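Long-range contact in putative Transcriptional Regulator (Rhodococcus sp., PDB 2IA2), which probably binds DNA through an IclR-type helix-turn-helix domain and regulates transcription in response to a small effector: residues R210-P215 and I229-A234. Residues are numbered along the deposited sequence; the frame is centred on the assembly and turned at random.
Sequences RSMAAP and ISTPAA
Arg210 pairs with Thr231, and Met212 with Ile229, as antiparallel hydrogen-bonded pairs, the two strands running at 163° to each other. Each pair closes two backbone bonds: Arg210 N to Thr231 O and Thr231 N to Arg210 O are both 2.7 Å, and the two that link Met212 and Ile229 are slightly longer. Between them Ser211 and Ser230 form a non-hydrogen-bonded pair whose side chains meet on the sheet face toward helix 149-156, with a hydrogen bond of 3.1 Å between Ser211 OG and Ser230 OG.

On the other face, the Arg210 side chain can be followed outward. CB lies near Thr231 O; CG and CD, in an extended chain, pass alongside CA and CB of Ala233; then the guanidinium lies flat over Ala233 CB, which is 3.7 Å from its plane and over its centre, with NE and CZ closest and NH2 a little farther. NE forms a salt bridge with Asp202, while NH1 makes a weak hydrogen bond to a water that also bonds Pro232 O. With an alanine in place of Arg210, Asp202 would probably lose its charged mate and the Ala233 methyl its flat cover.

Next to it on this face, selenomethionine Met212 turns its CG between backbone N and carbonyl carbon (chi1 61°) and bends again, bringing CG 4.1 Å from Ile229 CB and folding CE back to 4.0 Å from Thr231 CG2. Helices 238-244 and 246-264 cover these apolar groups. The contact thus joins strands 209-217 and 223-232, a beta hairpin within the six-stranded antiparallel sheet, with helices packed on both faces, of the GAF-like C-terminal domain that in IclR-family regulators typically senses effectors.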
ATOM      1  N   ARG A 210      11.562 -17.214 -27.895  1.00 32.00           N
ATOM      2  CA  ARG A 210      12.533 -16.687 -26.945  1.00 30.57           C
ATOM      3  C   ARG A 210      11.880 -15.836 -25.850  1.00 29.81           C
ATOM      4  O   ARG A 210      10.871 -15.212 -26.088  1.00 29.03           O
ATOM      5  CB  ARG A 210      13.561 -15.850 -27.668  1.00 31.04           C
ATOM      6  CG  ARG A 210      14.574 -16.684 -28.410  1.00 32.97           C
ATOM      7  CD  ARG A 210      15.614 -15.828 -29.025  1.00 32.43           C
ATOM      8  NE  ARG A 210      16.475 -16.635 -29.856  1.00 34.33           N
ATOM      9  CZ  ARG A 210      17.005 -16.212 -30.996  1.00 39.04           C
ATOM     10  NH1 ARG A 210      16.742 -14.978 -31.452  1.00 36.94           N
ATOM     11  NH2 ARG A 210      17.809 -17.034 -31.675  1.00 39.82           N
ATOM     12  N   SER A 211      12.483 -15.805 -24.667  1.00 28.78           N
ATOM     13  CA  SER A 211      11.943 -15.016 -23.532  1.00 29.61           C
ATOM     14  C   SER A 211      13.092 -14.413 -22.824  1.00 29.15           C
ATOM     15  O   SER A 211      14.147 -15.037 -22.776  1.00 29.59           O
ATOM     16  CB  SER A 211      11.235 -15.929 -22.549  1.00 26.46           C
ATOM     17  OG  SER A 211      10.078 -16.468 -23.185  1.00 36.86           O
HETATM   18  N   MSE A 212      12.881 -13.239 -22.222  1.00 28.36           N
HETATM   19  CA  MSE A 212      13.877 -12.662 -21.309  1.00 30.13           C
HETATM   20  C   MSE A 212      13.184 -12.084 -20.087  1.00 26.45           C
HETATM   21  O   MSE A 212      12.099 -11.542 -20.222  1.00 26.16           O
HETATM   22  CB  MSE A 212      14.700 -11.592 -22.010  1.00 30.31           C
HETATM   23  CG  MSE A 212      13.915 -10.393 -22.522  1.00 30.07           C
HETATM   24 SE   MSE A 212      14.174 -10.134 -24.525  1.00 43.35          SE
HETATM   25  CE  MSE A 212      13.359 -11.913 -25.232  1.00 28.08           C
ATOM     26  N   ALA A 213      13.781 -12.230 -18.919  1.00 23.73           N
ATOM     27  CA  ALA A 213      13.107 -11.864 -17.676  1.00 23.36           C
ATOM     28  C   ALA A 213      14.048 -11.197 -16.693  1.00 23.37           C
ATOM     29  O   ALA A 213      15.266 -11.389 -16.749  1.00 23.83           O
ATOM     30  CB  ALA A 213      12.444 -13.095 -17.025  1.00 21.49           C
ATOM     31  N   ALA A 214      13.477 -10.445 -15.767  1.00 22.64           N
ATOM     32  CA  ALA A 214      14.241  -9.727 -14.774  1.00 22.58           C
ATOM     33  C   ALA A 214      13.465  -9.868 -13.448  1.00 23.62           C
ATOM     34  O   ALA A 214      12.234 -10.050 -13.453  1.00 21.71           O
ATOM     35  CB  ALA A 214      14.328  -8.292 -15.163  1.00 22.61           C
ATOM     36  N   PRO A 215      14.180  -9.852 -12.319  1.00 24.46           N
ATOM     37  CA  PRO A 215      13.521  -9.882 -11.015  1.00 24.34           C
ATOM     38  C   PRO A 215      12.752  -8.627 -10.640  1.00 24.62           C
ATOM     39  O   PRO A 215      13.127  -7.480 -10.985  1.00 25.45           O
ATOM     40  CB  PRO A 215      14.689 -10.090 -10.051  1.00 24.60           C
ATOM     41  CG  PRO A 215      15.913  -9.447 -10.804  1.00 23.47           C
ATOM     42  CD  PRO A 215      15.666  -9.909 -12.200  1.00 25.39           C
ATOM     43  N   ILE A 229       9.675 -10.243 -21.331  1.00 24.31           N
ATOM     44  CA  ILE A 229       9.213  -9.994 -22.691  1.00 24.88           C
ATOM     45  C   ILE A 229       9.345 -11.363 -23.365  1.00 25.80           C
ATOM     46  O   ILE A 229      10.330 -12.036 -23.163  1.00 26.52           O
ATOM     47  CB  ILE A 229      10.129  -9.001 -23.439  1.00 25.66           C
ATOM     48  CG1 ILE A 229      10.067  -7.608 -22.791  1.00 23.64           C
ATOM     49  CG2 ILE A 229       9.748  -8.932 -24.933  1.00 26.59           C
ATOM     50  CD1 ILE A 229      11.202  -6.675 -23.198  1.00 25.75           C
ATOM     51  N   SER A 230       8.356 -11.779 -24.149  1.00 27.36           N
ATOM     52  CA  SER A 230       8.457 -13.043 -24.864  1.00 29.19           C
ATOM     53  C   SER A 230       8.284 -12.765 -26.352  1.00 29.00           C
ATOM     54  O   SER A 230       7.435 -11.946 -26.750  1.00 28.36           O
ATOM     55  CB  SER A 230       7.368 -14.022 -24.372  1.00 30.10           C
ATOM     56  OG  SER A 230       7.635 -15.360 -24.809  1.00 35.28           O
ATOM     57  N   THR A 231       9.067 -13.457 -27.186  1.00 29.66           N
ATOM     58  CA  THR A 231       9.080 -13.156 -28.634  1.00 29.96           C
ATOM     59  C   THR A 231       9.507 -14.332 -29.507  1.00 31.00           C
ATOM     60  O   THR A 231      10.332 -15.161 -29.077  1.00 30.93           O
ATOM     61  CB  THR A 231       9.959 -11.892 -28.923  1.00 31.55           C
ATOM     62  OG1 THR A 231       9.658 -11.406 -30.228  1.00 36.70           O
ATOM     63  CG2 THR A 231      11.454 -12.181 -28.791  1.00 26.86           C
ATOM     64  N   PRO A 232       8.938 -14.441 -30.729  1.00 31.93           N
ATOM     65  CA  PRO A 232       9.485 -15.448 -31.656  1.00 33.39           C
ATOM     66  C   PRO A 232      10.960 -15.219 -31.900  1.00 33.01           C
ATOM     67  O   PRO A 232      11.406 -14.085 -32.003  1.00 34.77           O
ATOM     68  CB  PRO A 232       8.667 -15.230 -32.966  1.00 33.52           C
ATOM     69  CG  PRO A 232       7.346 -14.732 -32.427  1.00 33.45           C
ATOM     70  CD  PRO A 232       7.781 -13.750 -31.327  1.00 31.65           C
ATOM     71  N   ALA A 233      11.716 -16.294 -31.959  1.00 32.52           N
ATOM     72  CA  ALA A 233      13.125 -16.176 -32.292  1.00 33.01           C
ATOM     73  C   ALA A 233      13.326 -15.410 -33.621  1.00 33.81           C
ATOM     74  O   ALA A 233      14.328 -14.666 -33.776  1.00 33.06           O
ATOM     75  CB  ALA A 233      13.758 -17.574 -32.348  1.00 33.05           C
ATOM     76  N   ALA A 234      12.391 -15.543 -34.574  1.00 33.49           N
ATOM     77  CA  ALA A 234      12.577 -14.914 -35.913  1.00 33.33           C
ATOM     78  C   ALA A 234      12.531 -13.380 -35.917  1.00 34.42           C
ATOM     79  O   ALA A 234      13.041 -12.739 -36.846  1.00 36.03           O
ATOM     80  CB  ALA A 234      11.546 -15.478 -36.900  1.00 34.66           C
TER
HETATM   81  O   HOH W   1      13.887 -13.210 -30.671  1.00 40.97           O